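Local structure of lipid-transfer protein (Thermomonospora curvata, 6OK1) at residues T16-N21 / A343-M348; Q304-E307 / A312-E315; L73-R78 / V90-M95; L325-R330 / S362-G367; E197-S202 / L211-Q216. The protein is of unknown precise function but belongs to the thiolase superfamily, its chain folding into N-terminal and C-terminal thiolase-like parts. All coordinates share one frame; numbering follows the deposited sequence.

Contacts 3 and 5 lie in the N-terminal thiolase-like part and contacts 2 and 4 in the C-terminal one, while contact 1 joins the two, with 321 residues between its segments. Contacts 2, 3 and 5 are nested in the loop that contact 1 closes, and contact 4 interleaves with it along the chain. Contact 5 touches contact 1: Tyr344 CB lies 3.3 Å from Gln216 O, and Tyr344 CG 3.5 Å from Cys215 SG. Contacts 2 and 4 come within about 4 Å at their nearest atoms, whereas the centres of contacts 3 and 5 are 38 Å apart. The side chain of Phe75 in contact 3 is about 10 Å from the bound sodium ion.

Contact 1. Residues T16-N21 / A343-M348; sequences TEFSKN and AYIHGM
Phe18 and Ala343 bring the two segments closest, their CA atoms 6.4 Å apart, and no hydrogen bond joins the two backbones. Neither piece of chain is regular: residues 16-21 run as a loop with an ST turn at Ser19, whose OG accepts from Asn21 N, and residues 343-348 end in a type I' beta turn from Ile345 to Met348, with Gly347 as N-cap of the helix that follows. The contact is apolar and rests on one ring. Phe18 has CG beside its backbone N and anti to the carbonyl carbon (chi1 -53°), which sends the ring toward the 343-348 loop. Ile345 covers one face in a CH-pi contact, CG1 standing 4.1 Å from the centroid of the Phe18 ring and displaced toward the rim; the line to it leans 19° from the ring normal. At the end of the same branch, Ile345 CD1 reaches Phe18 CD1 at 3.9 Å. The methyl of Ala343 approaches obliquely, CB 3.5 Å from Phe18 CD2, and also touches the root of the side chain at Phe18 CB. Aromatic ring, methyl and isoleucine branch form a small, largely buried cluster. Phe18 also packs on Gln222 of strand 219-228, next to strand 8-15 in the central sheet, and the contact lies where strand 8-15 leaves that sheet toward helix 26-40 and the loop after helix 338-341 enters helix 348-359.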
# COMPACT_ATOMS: atom_id res chain seq x y z
N THR A 16 20.40 5.85 8.07
CA THR A 16 21.05 7.13 7.90
C THR A 16 21.17 7.76 9.27
O THR A 16 20.64 7.25 10.26
CB THR A 16 20.24 8.06 6.98
OG1 THR A 16 19.02 8.45 7.62
CG2 THR A 16 19.93 7.37 5.67
N GLU A 17 21.85 8.90 9.33
CA GLU A 17 21.70 9.75 10.49
C GLU A 17 20.25 10.22 10.56
O GLU A 17 19.58 10.39 9.53
CB GLU A 17 22.67 10.95 10.43
CG GLU A 17 22.15 12.17 9.69
CD GLU A 17 22.06 11.98 8.17
OE1 GLU A 17 22.63 10.99 7.66
OE2 GLU A 17 21.44 12.85 7.51
N PHE A 18 19.74 10.33 11.78
CA PHE A 18 18.44 10.91 12.04
C PHE A 18 18.64 12.38 12.37
O PHE A 18 19.42 12.72 13.27
CB PHE A 18 17.75 10.19 13.20
CG PHE A 18 17.66 8.70 13.02
CD1 PHE A 18 17.45 8.17 11.76
CD2 PHE A 18 17.80 7.82 14.09
CE1 PHE A 18 17.36 6.79 11.57
CE2 PHE A 18 17.67 6.44 13.91
CZ PHE A 18 17.46 5.93 12.64
N SER A 19 17.95 13.27 11.65
CA SER A 19 18.22 14.69 11.82
C SER A 19 16.94 15.49 11.66
O SER A 19 15.83 14.93 11.62
CB SER A 19 19.28 15.15 10.81
OG SER A 19 18.70 15.29 9.53
N LYS A 20 17.08 16.81 11.62
CA LYS A 20 15.99 17.71 11.30
C LYS A 20 16.17 18.33 9.92
O LYS A 20 15.37 19.19 9.53
CB LYS A 20 15.89 18.82 12.35
CG LYS A 20 15.86 18.30 13.78
CD LYS A 20 14.63 17.41 14.01
CE LYS A 20 14.59 16.92 15.46
NZ LYS A 20 13.51 15.92 15.71
N ASN A 21 17.19 17.93 9.19
CA ASN A 21 17.38 18.35 7.81
C ASN A 21 18.40 17.46 7.13
O ASN A 21 19.62 17.63 7.30
CB ASN A 21 17.82 19.81 7.73
CG ASN A 21 18.19 20.23 6.29
OD1 ASN A 21 17.59 19.76 5.33
ND2 ASN A 21 19.19 21.10 6.15
N ALA A 343 14.32 9.24 17.64
CA ALA A 343 13.89 9.72 16.34
C ALA A 343 12.55 9.09 16.02
O ALA A 343 12.28 7.95 16.42
CB ALA A 343 14.89 9.35 15.24
N TYR A 344 11.74 9.82 15.26
CA TYR A 344 10.42 9.35 14.82
C TYR A 344 10.54 8.81 13.40
O TYR A 344 10.25 9.49 12.42
CB TYR A 344 9.41 10.49 14.90
CG TYR A 344 7.96 10.15 14.65
CD1 TYR A 344 7.42 8.91 14.98
CD2 TYR A 344 7.12 11.10 14.10
CE1 TYR A 344 6.05 8.64 14.75
CE2 TYR A 344 5.77 10.85 13.88
CZ TYR A 344 5.25 9.61 14.22
OH TYR A 344 3.91 9.38 14.01
N ILE A 345 11.00 7.56 13.28
CA ILE A 345 11.01 6.89 11.98
C ILE A 345 9.86 5.89 11.94
O ILE A 345 10.00 4.75 11.46
CB ILE A 345 12.37 6.22 11.71
CG1 ILE A 345 13.52 7.13 12.18
CG2 ILE A 345 12.48 5.91 10.23
CD1 ILE A 345 13.60 8.50 11.44
N HIS A 346 8.70 6.33 12.43
CA HIS A 346 7.46 5.56 12.44
C HIS A 346 7.71 4.12 12.87
O HIS A 346 7.17 3.17 12.28
CB HIS A 346 6.78 5.64 11.07
CG HIS A 346 6.32 7.01 10.69
ND1 HIS A 346 5.48 7.25 9.63
CD2 HIS A 346 6.60 8.22 11.24
CE1 HIS A 346 5.25 8.55 9.54
NE2 HIS A 346 5.92 9.16 10.50
N GLY A 347 8.50 3.96 13.94
CA GLY A 347 8.69 2.69 14.63
C GLY A 347 9.83 1.83 14.11
O GLY A 347 10.29 0.93 14.81
N MET A 348 10.30 2.10 12.89
CA MET A 348 11.30 1.23 12.29
C MET A 348 12.61 1.23 13.06
O MET A 348 13.26 0.18 13.18
CB MET A 348 11.51 1.64 10.84
CG MET A 348 10.30 1.40 9.99
SD MET A 348 9.86 -0.37 9.77
CE MET A 348 10.93 -0.85 8.42

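Contact 2. Residues Q304-E307 / A312-E315; sequences QLEE and ARGE
Glu306 sets CG beside its backbone N and runs extended from there, carrying its carboxylate straight to the backbone of the turn at Gly314. Glu307 and Arg313 both bend at chi2 (-68° and -74°); although their CB atoms point away from the opposite segment, the bends bring their charged ends together. Gly314 N donates to Glu306 OE1 in a nearly straight bond of 2.9 Å, reaching the oxygen from well above the carboxylate plane. The aliphatic part of the same side chain lies against the turn, with Glu306 CG 3.4 Å from Ala312 O. The two terminal nitrogens of Arg313 each take one oxygen of Glu307, NH1 bonding to OE2 at 2.9 Å and NH2 to OE1 at 3.1 Å. This salt bridge is not coplanar: the carboxylate and guanidinium planes stand 73° apart. OE2 lies close to the guanidinium plane and OE1 is tilted from it, while both oxygens are met from above the carboxylate plane. A water joins the two pairs, donating to Glu306 OE1 at 2.7 Å and accepting from Arg313 NH1 at 2.9 Å. Glu306 OE2 is held by Tyr159 OH and Ala316 N, and Glu307 OE2 also accepts from Ile267 N. The arrangement belongs to a short loop between two helices: after helix 301-307 the connection ends in a type II beta turn from Ala312 to Glu315, with glycine at positive phi, just before helix 316-321, and a buried carboxylate of the first helix binds both the turn and the start of the second.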
# COMPACT_ATOMS: atom_id res chain seq x y z
N GLN A 304 -0.66 -0.20 26.46
CA GLN A 304 0.13 -1.23 25.81
C GLN A 304 0.64 -2.25 26.82
O GLN A 304 0.56 -3.46 26.59
CB GLN A 304 1.30 -0.62 25.06
CG GLN A 304 0.94 0.00 23.74
CD GLN A 304 2.19 0.43 23.04
OE1 GLN A 304 2.92 -0.39 22.48
NE2 GLN A 304 2.48 1.72 23.12
N LEU A 305 1.16 -1.77 27.95
CA LEU A 305 1.66 -2.70 28.96
C LEU A 305 0.56 -3.63 29.45
O LEU A 305 0.79 -4.83 29.70
CB LEU A 305 2.26 -1.91 30.13
CG LEU A 305 3.58 -1.17 29.82
CD1 LEU A 305 3.83 -0.06 30.84
CD2 LEU A 305 4.75 -2.17 29.77
N GLU A 306 -0.64 -3.10 29.57
CA GLU A 306 -1.77 -3.89 30.04
C GLU A 306 -2.25 -4.87 28.98
O GLU A 306 -2.51 -6.05 29.28
CB GLU A 306 -2.87 -2.94 30.48
CG GLU A 306 -2.38 -2.02 31.58
CD GLU A 306 -3.32 -0.88 31.90
OE1 GLU A 306 -4.46 -0.91 31.41
OE2 GLU A 306 -2.95 0.01 32.69
N GLU A 307 -2.34 -4.43 27.72
CA GLU A 307 -2.76 -5.31 26.65
C GLU A 307 -1.80 -6.48 26.48
O GLU A 307 -2.24 -7.58 26.09
CB GLU A 307 -2.85 -4.54 25.33
CG GLU A 307 -4.02 -3.54 25.27
CD GLU A 307 -5.39 -4.19 25.24
OE1 GLU A 307 -5.48 -5.43 25.05
OE2 GLU A 307 -6.39 -3.47 25.44
N ALA A 312 -1.76 -5.60 35.36
CA ALA A 312 -3.21 -5.66 35.33
C ALA A 312 -3.81 -4.41 34.68
O ALA A 312 -3.18 -3.35 34.62
CB ALA A 312 -3.77 -5.81 36.75
N ARG A 313 -5.06 -4.55 34.21
CA ARG A 313 -5.79 -3.40 33.66
C ARG A 313 -5.79 -2.24 34.65
O ARG A 313 -6.11 -2.42 35.83
CB ARG A 313 -7.23 -3.78 33.35
CG ARG A 313 -7.42 -4.72 32.24
CD ARG A 313 -7.19 -4.01 30.95
NE ARG A 313 -7.28 -4.95 29.86
CZ ARG A 313 -6.95 -4.65 28.62
NH1 ARG A 313 -6.51 -3.43 28.32
NH2 ARG A 313 -7.07 -5.59 27.69
N GLY A 314 -5.47 -1.05 34.15
CA GLY A 314 -5.43 0.16 34.95
C GLY A 314 -4.24 0.32 35.87
O GLY A 314 -4.15 1.34 36.56
N GLU A 315 -3.32 -0.65 35.91
CA GLU A 315 -2.19 -0.58 36.82
C GLU A 315 -0.85 -0.30 36.15
O GLU A 315 0.19 -0.38 36.80
CB GLU A 315 -2.14 -1.88 37.63
CG GLU A 315 -3.47 -2.12 38.33
CD GLU A 315 -3.41 -3.10 39.47
OE1 GLU A 315 -2.44 -3.87 39.54
OE2 GLU A 315 -4.35 -3.09 40.29
O HOH W 1 -6.13 -0.77 29.33

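Contact 3. Residues L73-R78 / V90-M95; sequences LKFFSR and VQQAAM
The ring of Phe75 and the side-chain amide of Gln92 lie almost parallel in orientation, their planes 5° apart, although the two side chains run roughly perpendicular to each other. They do not form a stack. Gln92 OE1 instead approaches the ring obliquely, 3.3 Å from Phe75 CZ, and the backbone N of Ala93 also comes to it obliquely. The ring meets the helix backbone as well, Phe75 CE2 lying 3.7 Å from Gln92 O. A hydrogen bond sets the amide oxygen: Ser77 OG donates to Gln92 OE1 at 2.7 Å, from above the carbonyl plane. Ser77 reaches the oxygen because its OG is tucked in between its own backbone N and C (chi1 67°), while Gln92 bends at chi2 to turn its amide toward the strand. Gln92 NE2 hydrogen-bonds Gln92 OE1 of the second subunit, which places this buried polar group at the subunit interface. Strand 75-78 and helix 90-95 run nearly antiparallel, 153° between their directions, with their axes 9.4 Å apart. Strand 75-79 is the outermost strand on this side of the chain's sheet and pairs with strand 50-54, whose Val52 touches Phe75, Ser77 and Gln92; helix 86-98 packs against the sheet, with Ala93 on strand 104-112, and backbone hydrogen bonds from Leu73 and Arg78 continue to the second subunit.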
# COMPACT_ATOMS: atom_id res chain seq x y z
N LEU A 73 13.07 -8.52 -8.53
CA LEU A 73 12.37 -8.83 -7.30
C LEU A 73 11.33 -9.93 -7.52
O LEU A 73 10.59 -9.92 -8.50
CB LEU A 73 11.65 -7.61 -6.75
CG LEU A 73 12.50 -6.39 -6.41
CD1 LEU A 73 11.61 -5.18 -6.17
CD2 LEU A 73 13.35 -6.64 -5.19
N LYS A 74 11.24 -10.82 -6.54
CA LYS A 74 10.19 -11.82 -6.48
C LYS A 74 9.14 -11.50 -5.42
O LYS A 74 8.18 -12.27 -5.26
CB LYS A 74 10.81 -13.19 -6.19
CG LYS A 74 11.73 -13.64 -7.30
CD LYS A 74 12.36 -15.01 -6.97
CE LYS A 74 13.24 -15.54 -8.07
NZ LYS A 74 13.94 -16.80 -7.64
N PHE A 75 9.31 -10.41 -4.68
CA PHE A 75 8.40 -10.08 -3.58
C PHE A 75 8.44 -8.58 -3.35
O PHE A 75 9.53 -7.99 -3.22
CB PHE A 75 8.80 -10.84 -2.29
CG PHE A 75 7.85 -10.65 -1.15
CD1 PHE A 75 6.56 -11.15 -1.22
CD2 PHE A 75 8.25 -10.00 -0.00
CE1 PHE A 75 5.69 -11.00 -0.17
CE2 PHE A 75 7.36 -9.84 1.05
CZ PHE A 75 6.11 -10.35 0.97
N PHE A 76 7.26 -7.94 -3.35
CA PHE A 76 7.19 -6.51 -3.05
C PHE A 76 5.78 -6.20 -2.57
O PHE A 76 4.81 -6.42 -3.30
CB PHE A 76 7.59 -5.65 -4.27
CG PHE A 76 7.10 -6.18 -5.59
CD1 PHE A 76 7.81 -7.17 -6.27
CD2 PHE A 76 5.96 -5.66 -6.17
CE1 PHE A 76 7.36 -7.66 -7.49
CE2 PHE A 76 5.50 -6.14 -7.40
CZ PHE A 76 6.20 -7.14 -8.06
N SER A 77 5.67 -5.65 -1.36
CA SER A 77 4.38 -5.48 -0.70
C SER A 77 4.45 -4.25 0.19
O SER A 77 5.53 -3.75 0.52
CB SER A 77 4.01 -6.71 0.15
OG SER A 77 4.92 -6.82 1.25
N ARG A 78 3.27 -3.81 0.59
CA ARG A 78 3.12 -2.67 1.48
C ARG A 78 2.18 -3.02 2.61
O ARG A 78 1.29 -3.87 2.46
CB ARG A 78 2.54 -1.44 0.78
CG ARG A 78 3.26 -1.05 -0.48
CD ARG A 78 4.66 -0.58 -0.25
NE ARG A 78 5.19 -0.06 -1.50
CZ ARG A 78 5.27 1.23 -1.85
NH1 ARG A 78 4.89 2.21 -1.03
NH2 ARG A 78 5.81 1.55 -3.03
N VAL A 90 8.08 -6.48 8.72
CA VAL A 90 8.92 -7.62 9.06
C VAL A 90 8.12 -8.92 9.03
O VAL A 90 8.65 -9.96 8.61
CB VAL A 90 9.59 -7.39 10.42
CG1 VAL A 90 10.39 -8.64 10.83
CG2 VAL A 90 10.52 -6.18 10.34
N GLN A 91 6.85 -8.91 9.47
CA GLN A 91 6.00 -10.08 9.28
C GLN A 91 5.94 -10.48 7.81
O GLN A 91 6.09 -11.66 7.46
CB GLN A 91 4.59 -9.86 9.80
CG GLN A 91 3.80 -11.15 9.79
CD GLN A 91 2.33 -10.93 9.95
OE1 GLN A 91 1.74 -10.13 9.23
NE2 GLN A 91 1.72 -11.64 10.88
N GLN A 92 5.70 -9.49 6.93
CA GLN A 92 5.69 -9.74 5.49
C GLN A 92 6.95 -10.47 5.04
O GLN A 92 6.87 -11.50 4.36
CB GLN A 92 5.53 -8.43 4.73
CG GLN A 92 4.12 -7.86 4.72
CD GLN A 92 3.25 -8.58 3.71
OE1 GLN A 92 3.68 -8.84 2.58
NE2 GLN A 92 2.07 -8.98 4.12
N ALA A 93 8.10 -9.96 5.43
CA ALA A 93 9.36 -10.54 5.02
C ALA A 93 9.51 -11.96 5.56
O ALA A 93 9.94 -12.86 4.85
CB ALA A 93 10.50 -9.65 5.49
N ALA A 94 9.16 -12.15 6.83
CA ALA A 94 9.25 -13.48 7.44
C ALA A 94 8.34 -14.48 6.73
O ALA A 94 8.71 -15.64 6.55
CB ALA A 94 8.89 -13.40 8.92
N MET A 95 7.14 -14.04 6.37
CA MET A 95 6.20 -14.89 5.64
C MET A 95 6.75 -15.27 4.27
O MET A 95 6.62 -16.42 3.83
CB MET A 95 4.88 -14.12 5.50
CG MET A 95 3.72 -14.84 4.89
SD MET A 95 2.29 -13.75 4.63
CE MET A 95 2.57 -12.47 5.86

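Contact 4. Residues L325-R330 / S362-G367; sequences LEIGGR and SVNQPG
Ile327 meets Pro366 and Asn364 with its two branches, and these few touches make up the close part of the contact. The methyl CG2 lies 3.8 Å from Pro366 CB, while the longer branch ends with CD1 3.8 Å from Asn364 CB. With CG1 beside the backbone N (chi1 -71°) and CG2 on the far side from that N, the two branches reach different partners, and the side chain stands crosswise to both. The backbone adds to the fit, Ile327 O being 3.6 Å from Pro366 CB. No hydrogen bond spans the segments. The more open side is formed by the turns: Gly328, in the type I turn from Glu326 to Gly329, and Gly367, the last residue of the inverse gamma turn centred on Pro366, are both exposed. Several bonds within residues 362-367 shape the loop. Gln365 links its two ends, taking a bond from Ser362 N on OE1 at 2.9 Å and giving one from NE2 to Gly367 O at 2.9 Å. Ser362 OG accepts from Asn364 N in an ST turn. The buried amide of Asn364 is held outside the two segments, OD1 by Thr183 OG1 and ND2 by Thr335 O. Around this loop-to-loop contact, Ile327 also packs on His180 of helix 167-182 and Pro366 on Leu357 of helix 348-359, the helix that the 362-367 loop leaves on its way to strand 371-375.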
# COMPACT_ATOMS: atom_id res chain seq x y z
N LEU A 325 10.47 -0.02 33.97
CA LEU A 325 10.94 0.30 32.63
C LEU A 325 12.42 0.66 32.59
O LEU A 325 12.97 0.85 31.50
CB LEU A 325 10.14 1.46 32.03
CG LEU A 325 8.63 1.25 31.92
CD1 LEU A 325 7.99 2.38 31.14
CD2 LEU A 325 8.28 -0.09 31.30
N GLU A 326 13.06 0.77 33.75
CA GLU A 326 14.46 1.15 33.84
C GLU A 326 15.35 -0.01 33.42
O GLU A 326 14.95 -1.18 33.45
CB GLU A 326 14.81 1.57 35.27
CG GLU A 326 13.98 2.71 35.82
CD GLU A 326 14.42 4.08 35.33
OE1 GLU A 326 15.56 4.20 34.83
OE2 GLU A 326 13.64 5.04 35.47
N ILE A 327 16.61 0.31 33.09
CA ILE A 327 17.58 -0.70 32.66
C ILE A 327 17.72 -1.80 33.70
O ILE A 327 17.91 -2.97 33.37
CB ILE A 327 18.94 -0.03 32.37
CG1 ILE A 327 18.86 0.79 31.08
CG2 ILE A 327 20.06 -1.08 32.25
CD1 ILE A 327 20.07 1.69 30.84
N GLY A 328 17.67 -1.44 34.98
CA GLY A 328 17.75 -2.46 36.00
C GLY A 328 16.44 -3.07 36.43
O GLY A 328 16.43 -3.90 37.34
N GLY A 329 15.32 -2.70 35.81
CA GLY A 329 14.03 -3.19 36.21
C GLY A 329 13.61 -4.45 35.48
O GLY A 329 14.37 -5.05 34.70
N ARG A 330 12.37 -4.87 35.74
CA ARG A 330 11.88 -6.12 35.18
C ARG A 330 11.74 -6.05 33.67
O ARG A 330 11.94 -7.06 32.97
CB ARG A 330 10.55 -6.49 35.85
CG ARG A 330 9.84 -7.71 35.27
CD ARG A 330 8.74 -7.28 34.34
NE ARG A 330 8.11 -8.40 33.63
CZ ARG A 330 8.68 -9.07 32.63
NH1 ARG A 330 9.91 -8.76 32.24
NH2 ARG A 330 8.02 -10.05 32.03
N SER A 362 23.24 -2.99 22.16
CA SER A 362 22.59 -1.73 22.48
C SER A 362 23.53 -0.81 23.26
O SER A 362 24.31 -1.27 24.10
CB SER A 362 21.32 -1.97 23.30
OG SER A 362 20.87 -0.75 23.84
N VAL A 363 23.44 0.49 22.99
CA VAL A 363 24.19 1.48 23.78
C VAL A 363 23.75 1.48 25.24
O VAL A 363 24.51 1.92 26.11
CB VAL A 363 24.06 2.90 23.18
CG1 VAL A 363 24.59 2.91 21.75
CG2 VAL A 363 22.61 3.41 23.25
N ASN A 364 22.54 0.98 25.53
CA ASN A 364 22.06 0.82 26.90
C ASN A 364 21.68 -0.63 27.15
O ASN A 364 20.61 -0.92 27.71
CB ASN A 364 20.86 1.74 27.15
CG ASN A 364 21.26 3.20 27.18
OD1 ASN A 364 22.21 3.58 27.87
ND2 ASN A 364 20.55 4.04 26.43
N GLN A 365 22.55 -1.55 26.75
CA GLN A 365 22.30 -2.97 26.93
C GLN A 365 22.03 -3.29 28.40
O GLN A 365 22.89 -3.03 29.25
CB GLN A 365 23.49 -3.77 26.43
CG GLN A 365 23.24 -5.26 26.31
CD GLN A 365 22.31 -5.61 25.19
OE1 GLN A 365 22.32 -4.97 24.13
NE2 GLN A 365 21.52 -6.66 25.39
N PRO A 366 20.85 -3.83 28.75
CA PRO A 366 20.51 -4.17 30.14
C PRO A 366 20.97 -5.57 30.50
O PRO A 366 20.20 -6.37 31.05
CB PRO A 366 18.99 -4.05 30.16
CG PRO A 366 18.59 -4.52 28.79
CD PRO A 366 19.70 -4.06 27.85
N GLY A 367 22.19 -5.90 30.15
CA GLY A 367 22.66 -7.27 30.30
C GLY A 367 22.16 -8.14 29.16
O GLY A 367 21.67 -7.66 28.13

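Contact 5. Residues E197-S202 / L211-Q216; sequences EDHQNS and LLDCCQ
His199 and Asp213 form the main polar link: NE2 donates to Asp213 OD1 at 2.7 Å in a nearly straight bond (169°). The carboxylate oxygen lies in the ring plane, at the edge of the imidazole, but is itself met from above its own plane, ring and carboxylate standing 72° apart. At the other ring nitrogen, Gln200 NE2 donates to His199 ND1, also near the ring plane, so both nitrogens are engaged and the rotation of the ring is fixed. Asp213 has further partners in Thr298 OG1, which bonds to OD1, and His210 N, which bonds to OD2; the ring of His210 also meets that of His199. This His-carboxylate pair ties helix 196-201 to the short 3-10 segment 211-213, which follows strand 209-210 in a connection within the N-terminal thiolase-like part.

A second polar group centres on Ser202, just past the helix. Its OG donates back to His199 O at 2.8 Å and weakly accepts from Leu212 N at 3.3 Å. His199 O receives Ser202 N as well.

Van der Waals contact comes chiefly from Leu212, whose CB points toward the helix and whose side chain runs alongside His199, the two pointing opposite ways. Its CD1 lies 3.6 Å from Asp198 O and 3.8 Å from His199 CA, while Leu212 CB rests 4.0 Å from His199 CD2.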
# COMPACT_ATOMS: atom_id res chain seq x y z
N GLU A 197 9.77 17.26 36.58
CA GLU A 197 9.41 18.66 36.69
C GLU A 197 9.48 19.35 35.33
O GLU A 197 8.61 20.17 34.99
CB GLU A 197 10.35 19.33 37.71
CG GLU A 197 10.14 18.84 39.17
CD GLU A 197 10.26 17.31 39.38
OE1 GLU A 197 11.23 16.66 38.89
OE2 GLU A 197 9.36 16.74 40.05
N ASP A 198 10.51 19.04 34.53
CA ASP A 198 10.59 19.59 33.18
C ASP A 198 9.34 19.25 32.39
O ASP A 198 8.81 20.08 31.63
CB ASP A 198 11.79 19.03 32.42
CG ASP A 198 13.12 19.57 32.91
OD1 ASP A 198 13.17 20.69 33.43
OD2 ASP A 198 14.12 18.84 32.75
N HIS A 199 8.90 18.01 32.50
CA HIS A 199 7.73 17.54 31.77
C HIS A 199 6.49 18.31 32.19
O HIS A 199 5.72 18.80 31.35
CB HIS A 199 7.58 16.04 32.00
CG HIS A 199 6.31 15.48 31.48
ND1 HIS A 199 5.15 15.47 32.22
CD2 HIS A 199 6.00 14.90 30.29
CE1 HIS A 199 4.18 14.90 31.52
NE2 HIS A 199 4.68 14.55 30.35
N GLN A 200 6.33 18.50 33.49
CA GLN A 200 5.12 19.13 34.02
C GLN A 200 5.09 20.61 33.73
O GLN A 200 4.01 21.19 33.58
CB GLN A 200 5.03 18.87 35.53
CG GLN A 200 4.73 17.44 35.88
CD GLN A 200 3.35 17.03 35.39
OE1 GLN A 200 2.33 17.49 35.93
NE2 GLN A 200 3.31 16.20 34.34
N ASN A 201 6.27 21.25 33.62
CA ASN A 201 6.37 22.67 33.29
C ASN A 201 6.22 22.94 31.80
O ASN A 201 6.01 24.09 31.42
CB ASN A 201 7.72 23.22 33.77
CG ASN A 201 7.79 23.35 35.29
OD1 ASN A 201 6.77 23.58 35.94
ND2 ASN A 201 8.98 23.20 35.85
N SER A 202 6.35 21.92 30.94
CA SER A 202 6.27 22.16 29.51
C SER A 202 4.84 22.47 29.12
O SER A 202 3.89 21.97 29.71
CB SER A 202 6.82 20.98 28.71
OG SER A 202 6.04 19.80 28.79
N LEU A 211 3.84 19.38 25.89
CA LEU A 211 4.81 19.34 24.80
C LEU A 211 5.73 18.12 24.92
O LEU A 211 5.99 17.43 23.93
CB LEU A 211 5.62 20.63 24.81
CG LEU A 211 6.73 20.71 23.79
CD1 LEU A 211 6.19 20.53 22.39
CD2 LEU A 211 7.38 22.06 23.92
N LEU A 212 6.20 17.81 26.13
CA LEU A 212 7.13 16.71 26.27
C LEU A 212 6.46 15.32 26.28
O LEU A 212 7.17 14.33 26.40
CB LEU A 212 8.00 16.91 27.54
CG LEU A 212 9.12 17.93 27.32
CD1 LEU A 212 9.76 18.29 28.64
CD2 LEU A 212 10.16 17.38 26.36
N ASP A 213 5.13 15.23 26.08
CA ASP A 213 4.47 13.96 25.78
C ASP A 213 4.49 13.62 24.30
O ASP A 213 4.06 12.52 23.92
CB ASP A 213 3.01 14.00 26.24
CG ASP A 213 2.89 14.00 27.73
OD1 ASP A 213 3.52 13.12 28.33
OD2 ASP A 213 2.19 14.88 28.27
N CYS A 214 4.98 14.53 23.46
CA CYS A 214 4.85 14.45 22.01
C CYS A 214 6.22 14.37 21.38
O CYS A 214 7.10 15.17 21.71
CB CYS A 214 4.14 15.68 21.44
SG CYS A 214 2.55 16.01 22.19
N CYS A 215 6.39 13.45 20.43
CA CYS A 215 7.68 13.38 19.74
C CYS A 215 7.74 14.43 18.62
O CYS A 215 6.73 14.96 18.16
CB CYS A 215 7.95 11.96 19.19
SG CYS A 215 7.04 11.56 17.71
N GLN A 216 8.95 14.78 18.23
CA GLN A 216 9.14 15.70 17.10
C GLN A 216 9.30 14.89 15.82
O GLN A 216 9.59 13.69 15.84
CB GLN A 216 10.39 16.56 17.30
CG GLN A 216 10.42 17.47 18.54
CD GLN A 216 11.62 18.42 18.53
OE1 GLN A 216 12.36 18.49 17.56
NE2 GLN A 216 11.82 19.15 19.62